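Local coordinates for ABC transporter substrate-binding protein (Pseudomonas aeruginosa, PDB 6R6K) that probably delivers ferrous iron to an ABC transporter as its periplasmic substrate-binding protein, of the family that includes zinc-uptake component A, at residues V58-G63 against P83-N88; G10-P15 against D67-R72. One frame throughout, in Å; residues are numbered along the deposited sequence. Where two conformers were deposited one is given.

How the contacts relate
Contacts 1 and 2 lie in the same half of the molecule, their centres about 8 Å apart, on one parallel sheet whose strands run in the order 28-32, 7-11, 58-61, 84-86. Contact 1 joins strand 58-61 to the edge strand 84-86; contact 2 ties the loop that follows strand 7-11, on the other flank of 58-61, to Asp67 and the first turn of helix 68-76. Along the chain the order is 10-15, 58-63, 67-72, 83-88, with the segments of the two contacts alternating. Gly10 probably hydrogen-bonds to strand 58-61, and Leu61 packs on Asp67 and Ala70. The turns after the strands are thus held together where this helix begins.

Contact 1 (V58-G63 against P83-N88); sequences VVVLNG and PVIEAN. With EDO (1,2-ethanediol), chain U; EDO (1,2-ethanediol), chain K.
Val58, Val60 and Ile85 interlock on one side of two parallel strands, 58-61 and 84-86, which belong with helix 68-76 to a beta-alpha-beta unit. Ile85 carries CG1 anti to its carbonyl carbon (chi1 -60°), laying the branch back toward Val58, whose CG2 it meets at 3.7 Å; its tip CD1 then lies 4.0 Å from CG2 of Val60. Helix 116-133 packs against Ile85, so branched aliphatic residues suit this buried place. On the other face Leu61 slants across Val84, CD1 to CB 3.8 Å, while helix 68-76 touches both. Between the faces, backbone bonds from Val59 N to Pro83 O, Ile85 N to Val59 O, Leu61 N to Ile85 O and Ala87 N to Leu61 O keep the strands in register.

Past the strands come Asn62 and Asn88, their amide planes 72° apart. An amide suits each place by both donating and accepting: Asn62 ND2 is held by Tyr16 and the carbonyl of Pro110, and OD1 of Asn88 bonds to Thr112. The backbone carbonyl of Asn62 accepts two bonds: a water, itself taking the N-H of Asn88, donates one, and Asn88 ND2 gives the other at 2.7 Å, with Asn62 O lying almost in the plane of the Asn88 amide.

Contact 2 (G10-P15 against D67-R72); sequences GITLHP and DDFAER. With EDO (1,2-ethanediol), chain J; EDO (1,2-ethanediol), chain Z.
Thr12 and Asp67 meet because each turns a polar branch between its own backbone N and carbonyl carbon: OG1 of Thr12 at chi1 61°, CG of Asp67 at 54°. The two side chains then cross at about a right angle, and the hydroxyl OG1 of Thr12 donates to OD2 of Asp67 over 2.7 Å; OD2 receives it on its anti lone pair, the side away from OD1. The same rotation of Thr12 sets its methyl CG2 anti to the carbonyl carbon and against CB of Ala70, 3.4 Å away, a tight fit for two carbons. Alanine suits a helix face brought this near to a neighbouring chain turn, and threonine serves both needs with one hydroxyl and one methyl.

Phe69 closes the apolar side. The far end of its ring comes to Thr12, CZ lying 3.9 Å from CB and meeting it obliquely, while CD2 of Leu13 comes to the ring edge, near its plane, 4.5 Å from CE2. Pro40 also touches the ring. The contact therefore joins the turn between strand 7-11 and helix 14-24 to the first turn of helix 68-76, where N of Ala70 bonds to O of Asp67 (3.0 Å). Glycerol, probably from the crystallisation liquor, is hydrogen-bonded to the carbonyl of Thr12, and glycerol also to the backbone N-H groups of Asp68 and Phe69.

Asp67 is gripped from several directions: OD2 also accepts the N-H of Asn62, and OD1 that of Gly63. With three donors shared between its two oxygens, this buried carboxylate is well satisfied, which would probably favour its charged form and let it tie the turns after strands 7-11 and 58-61 together.

Contact 1 (V58-G63 against P83-N88)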
loop_
_atom_site.group_PDB
_atom_site.type_symbol
_atom_site.label_atom_id
_atom_site.label_comp_id
_atom_site.label_asym_id
_atom_site.label_seq_id
_atom_site.Cartn_x
_atom_site.Cartn_y
_atom_site.Cartn_z
ATOM N N VAL A 58 -19.433 -10.219 -5.110
ATOM C CA VAL A 58 -18.944 -9.253 -4.129
ATOM C C VAL A 58 -17.707 -8.524 -4.687
ATOM O O VAL A 58 -16.994 -9.074 -5.533
ATOM C CB VAL A 58 -18.663 -9.939 -2.742
ATOM C CG1 VAL A 58 -17.615 -11.043 -2.839
ATOM C CG2 VAL A 58 -18.280 -8.920 -1.664
ATOM N N VAL A 59 -17.441 -7.306 -4.189
ATOM C CA VAL A 59 -16.252 -6.526 -4.527
ATOM C C VAL A 59 -15.573 -6.141 -3.209
ATOM O O VAL A 59 -16.222 -5.543 -2.363
ATOM C CB VAL A 59 -16.551 -5.286 -5.426
ATOM C CG1 VAL A 59 -15.298 -4.429 -5.663
ATOM C CG2 VAL A 59 -17.171 -5.699 -6.769
ATOM N N VAL A 60 -14.273 -6.495 -3.030
ATOM C CA VAL A 60 -13.498 -6.074 -1.855
ATOM C C VAL A 60 -12.931 -4.661 -2.144
ATOM O O VAL A 60 -12.342 -4.420 -3.197
ATOM C CB VAL A 60 -12.398 -7.076 -1.443
ATOM C CG1 VAL A 60 -11.525 -6.506 -0.346
ATOM C CG2 VAL A 60 -12.998 -8.416 -1.036
ATOM N N LEU A 61 -13.181 -3.719 -1.241
ATOM C CA LEU A 61 -12.712 -2.347 -1.417
ATOM C C LEU A 61 -11.705 -1.925 -0.360
ATOM O O LEU A 61 -11.828 -2.307 0.800
ATOM C CB LEU A 61 -13.913 -1.370 -1.370
ATOM C CG LEU A 61 -14.983 -1.501 -2.481
ATOM C CD1 LEU A 61 -16.193 -0.707 -2.144
ATOM C CD2 LEU A 61 -14.443 -1.054 -3.833
ATOM N N ASN A 62 -10.749 -1.069 -0.754
ATOM C CA ASN A 62 -9.830 -0.383 0.150
ATOM C C ASN A 62 -10.790 0.641 0.839
ATOM O O ASN A 62 -10.871 0.683 2.065
ATOM C CB ASN A 62 -8.701 0.298 -0.655
ATOM C CG ASN A 62 -7.925 1.324 0.120
ATOM O OD1 ASN A 62 -8.281 2.495 0.118
ATOM N ND2 ASN A 62 -6.836 0.921 0.797
ATOM N N GLY A 63 -11.590 1.343 0.029
ATOM C CA GLY A 63 -12.655 2.245 0.461
ATOM C C GLY A 63 -12.287 3.461 1.280
ATOM O O GLY A 63 -13.174 4.050 1.899
ATOM N N PRO A 83 -22.903 -6.714 -3.310
ATOM C CA PRO A 83 -22.278 -6.649 -1.983
ATOM C C PRO A 83 -20.839 -6.132 -2.066
ATOM O O PRO A 83 -20.119 -6.412 -3.037
ATOM C CB PRO A 83 -22.347 -8.104 -1.491
ATOM C CG PRO A 83 -23.487 -8.701 -2.241
ATOM C CD PRO A 83 -23.419 -8.071 -3.589
ATOM N N VAL A 84 -20.450 -5.289 -1.105
ATOM C CA VAL A 84 -19.093 -4.739 -1.104
ATOM C C VAL A 84 -18.468 -4.987 0.249
ATOM O O VAL A 84 -19.159 -4.911 1.265
ATOM C CB VAL A 84 -18.957 -3.242 -1.550
ATOM C CG1 VAL A 84 -19.388 -3.006 -3.002
ATOM C CG2 VAL A 84 -19.614 -2.263 -0.584
ATOM N N ILE A 85 -17.169 -5.322 0.271
ATOM C CA ILE A 85 -16.454 -5.513 1.539
ATOM C C ILE A 85 -15.578 -4.274 1.803
ATOM O O ILE A 85 -14.668 -3.952 1.039
ATOM C CB ILE A 85 -15.689 -6.858 1.674
ATOM C CG1 ILE A 85 -16.653 -8.053 1.563
ATOM C CG2 ILE A 85 -14.898 -6.910 2.992
ATOM C CD1 ILE A 85 -16.024 -9.411 1.430
ATOM N N GLU A 86 -15.904 -3.549 2.863
ATOM C CA GLU A 86 -15.131 -2.377 3.282
ATOM C C GLU A 86 -13.983 -2.924 4.164
ATOM O O GLU A 86 -14.129 -3.045 5.385
ATOM C CB GLU A 86 -16.037 -1.401 4.027
ATOM C CG GLU A 86 -17.119 -0.844 3.140
ATOM C CD GLU A 86 -18.026 0.208 3.758
ATOM O OE1 GLU A 86 -18.847 0.763 2.996
ATOM O OE2 GLU A 86 -17.916 0.493 4.975
ATOM N N ALA A 87 -12.842 -3.280 3.501
ATOM C CA ALA A 87 -11.668 -3.951 4.111
ATOM C C ALA A 87 -11.051 -3.203 5.266
ATOM O O ALA A 87 -10.474 -3.831 6.145
ATOM C CB ALA A 87 -10.601 -4.263 3.041
ATOM N N ASN A 88 -11.150 -1.861 5.265
ATOM C CA ASN A 88 -10.544 -1.010 6.286
ATOM C C ASN A 88 -11.473 -0.580 7.389
ATOM O O ASN A 88 -11.103 0.312 8.142
ATOM C CB ASN A 88 -9.890 0.220 5.645
ATOM C CG ASN A 88 -8.654 -0.110 4.875
ATOM O OD1 ASN A 88 -7.613 -0.405 5.441
ATOM N ND2 ASN A 88 -8.754 -0.071 3.571
HETATM C C1 EDO U . -18.288 -5.458 4.483
HETATM O O1 EDO U . -19.634 -5.605 4.031
HETATM C C2 EDO U . -18.080 -4.166 5.273
HETATM O O2 EDO U . -16.932 -4.348 6.090
HETATM C C1 EDO K . -15.090 2.227 3.807
HETATM O O1 EDO K . -15.529 3.382 3.097
HETATM C C2 EDO K . -14.461 2.654 5.155
HETATM O O2 EDO K . -13.914 1.533 5.798
HETATM O O HOH W 1 -12.702 -0.060 3.840
#

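Contact 2 (G10-P15 against D67-R72)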
loop_
_atom_site.group_PDB
_atom_site.type_symbol
_atom_site.label_atom_id
_atom_site.label_comp_id
_atom_site.label_asym_id
_atom_site.label_seq_id
_atom_site.Cartn_x
_atom_site.Cartn_y
_atom_site.Cartn_z
ATOM N N GLY A 10 -14.516 -9.619 -6.661
ATOM C CA GLY A 10 -13.835 -8.503 -7.279
ATOM C C GLY A 10 -12.801 -7.886 -6.361
ATOM O O GLY A 10 -13.008 -7.785 -5.138
ATOM N N ILE A 11 -11.663 -7.481 -6.965
ATOM C CA ILE A 11 -10.582 -6.809 -6.242
ATOM C C ILE A 11 -10.135 -5.571 -7.021
ATOM O O ILE A 11 -10.360 -5.456 -8.225
ATOM C CB ILE A 11 -9.390 -7.696 -5.761
ATOM C CG1 ILE A 11 -8.611 -8.364 -6.941
ATOM C CG2 ILE A 11 -9.836 -8.716 -4.703
ATOM C CD1 ILE A 11 -7.360 -7.496 -7.505
ATOM N N THR A 12 -9.538 -4.626 -6.306
ATOM C CA THR A 12 -9.146 -3.364 -6.906
ATOM C C THR A 12 -7.632 -3.246 -7.006
ATOM O O THR A 12 -7.107 -3.300 -8.105
ATOM C CB THR A 12 -9.826 -2.195 -6.158
ATOM O OG1 THR A 12 -9.384 -2.217 -4.784
ATOM C CG2 THR A 12 -11.383 -2.285 -6.197
ATOM N N LEU A 13 -6.933 -3.118 -5.878
ATOM C CA LEU A 13 -5.494 -2.955 -5.827
ATOM C C LEU A 13 -4.815 -4.281 -5.603
ATOM O O LEU A 13 -5.416 -5.178 -5.010
ATOM C CB LEU A 13 -5.097 -1.943 -4.724
ATOM C CG LEU A 13 -5.802 -0.564 -4.732
ATOM C CD1 LEU A 13 -5.480 0.237 -3.467
ATOM C CD2 LEU A 13 -5.454 0.234 -5.954
ATOM N N HIS A 14 -3.540 -4.400 -6.055
ATOM C CA HIS A 14 -2.721 -5.606 -5.957
ATOM C C HIS A 14 -2.713 -6.238 -4.561
ATOM O O HIS A 14 -2.870 -7.462 -4.525
ATOM C CB HIS A 14 -1.277 -5.391 -6.475
ATOM C CG HIS A 14 -1.171 -5.305 -7.965
ATOM N ND1 HIS A 14 -1.398 -4.123 -8.640
ATOM C CD2 HIS A 14 -0.760 -6.226 -8.853
ATOM C CE1 HIS A 14 -1.183 -4.377 -9.918
ATOM N NE2 HIS A 14 -0.784 -5.621 -10.092
ATOM N N PRO A 15 -2.527 -5.494 -3.418
ATOM C CA PRO A 15 -2.513 -6.174 -2.109
ATOM C C PRO A 15 -3.766 -6.999 -1.790
ATOM O O PRO A 15 -3.660 -8.062 -1.207
ATOM C CB PRO A 15 -2.303 -5.002 -1.125
ATOM C CG PRO A 15 -1.554 -3.976 -1.947
ATOM C CD PRO A 15 -2.261 -4.043 -3.248
ATOM N N ASP A 67 -9.234 3.393 -4.035
ATOM C CA ASP A 67 -9.948 2.828 -5.174
ATOM C C ASP A 67 -11.295 3.457 -5.471
ATOM O O ASP A 67 -12.251 2.726 -5.751
ATOM C CB ASP A 67 -10.097 1.320 -5.000
ATOM C CG ASP A 67 -10.731 0.842 -3.686
ATOM O OD1 ASP A 67 -11.216 1.692 -2.898
ATOM O OD2 ASP A 67 -10.736 -0.357 -3.450
ATOM N N ASP A 68 -11.365 4.804 -5.512
ATOM C CA ASP A 68 -12.607 5.516 -5.845
ATOM C C ASP A 68 -13.193 5.085 -7.222
ATOM O O ASP A 68 -14.414 5.045 -7.386
ATOM C CB ASP A 68 -12.396 7.040 -5.764
ATOM C CG ASP A 68 -12.120 7.578 -4.364
ATOM O OD1 ASP A 68 -12.244 6.802 -3.392
ATOM O OD2 ASP A 68 -11.780 8.777 -4.243
ATOM N N PHE A 69 -12.301 4.691 -8.174
ATOM C CA PHE A 69 -12.652 4.203 -9.523
ATOM C C PHE A 69 -13.627 3.028 -9.452
ATOM O O PHE A 69 -14.539 2.939 -10.261
ATOM C CB PHE A 69 -11.373 3.807 -10.308
ATOM C CG PHE A 69 -10.604 2.591 -9.809
ATOM C CD1 PHE A 69 -10.880 1.314 -10.301
ATOM C CD2 PHE A 69 -9.595 2.726 -8.876
ATOM C CE1 PHE A 69 -10.187 0.209 -9.840
ATOM C CE2 PHE A 69 -8.863 1.624 -8.461
ATOM C CZ PHE A 69 -9.158 0.379 -8.955
ATOM N N ALA A 70 -13.436 2.139 -8.466
ATOM C CA ALA A 70 -14.233 0.940 -8.255
ATOM C C ALA A 70 -15.686 1.229 -7.941
ATOM O O ALA A 70 -16.558 0.597 -8.532
ATOM C CB ALA A 70 -13.614 0.091 -7.185
ATOM N N GLU A 71 -15.950 2.216 -7.070
ATOM C CA GLU A 71 -17.314 2.637 -6.708
ATOM C C GLU A 71 -18.034 3.258 -7.924
ATOM O O GLU A 71 -19.231 3.032 -8.094
ATOM C CB GLU A 71 -17.300 3.608 -5.506
ATOM C CG GLU A 71 -16.949 2.949 -4.187
ATOM C CD GLU A 71 -16.136 3.785 -3.214
ATOM O OE1 GLU A 71 -16.681 4.769 -2.664
ATOM O OE2 GLU A 71 -14.950 3.439 -2.991
ATOM N N ARG A 72 -17.289 3.995 -8.786
ATOM C CA ARG A 72 -17.818 4.608 -10.009
ATOM C C ARG A 72 -18.195 3.519 -11.039
ATOM O O ARG A 72 -19.263 3.601 -11.659
ATOM C CB ARG A 72 -16.819 5.629 -10.618
ATOM C CG ARG A 72 -16.572 6.887 -9.760
ATOM C CD ARG A 72 -15.818 8.009 -10.501
ATOM N NE ARG A 72 -14.455 7.641 -10.924
ATOM C CZ ARG A 72 -13.352 7.853 -10.210
ATOM N NH1 ARG A 72 -12.168 7.485 -10.683
ATOM N NH2 ARG A 72 -13.423 8.427 -9.017
HETATM C C1 EDO J . -14.137 7.427 0.147
HETATM O O1 EDO J . -14.398 6.804 -1.107
HETATM C C2 EDO J . -12.663 7.930 0.231
HETATM O O2 EDO J . -12.493 9.182 -0.421
HETATM C C1 EDO Z . -8.989 10.936 -2.448
HETATM O O1 EDO Z . -10.023 10.191 -1.808
HETATM C C2 EDO Z . -8.023 10.016 -3.265
HETATM O O2 EDO Z . -7.092 9.350 -2.408
#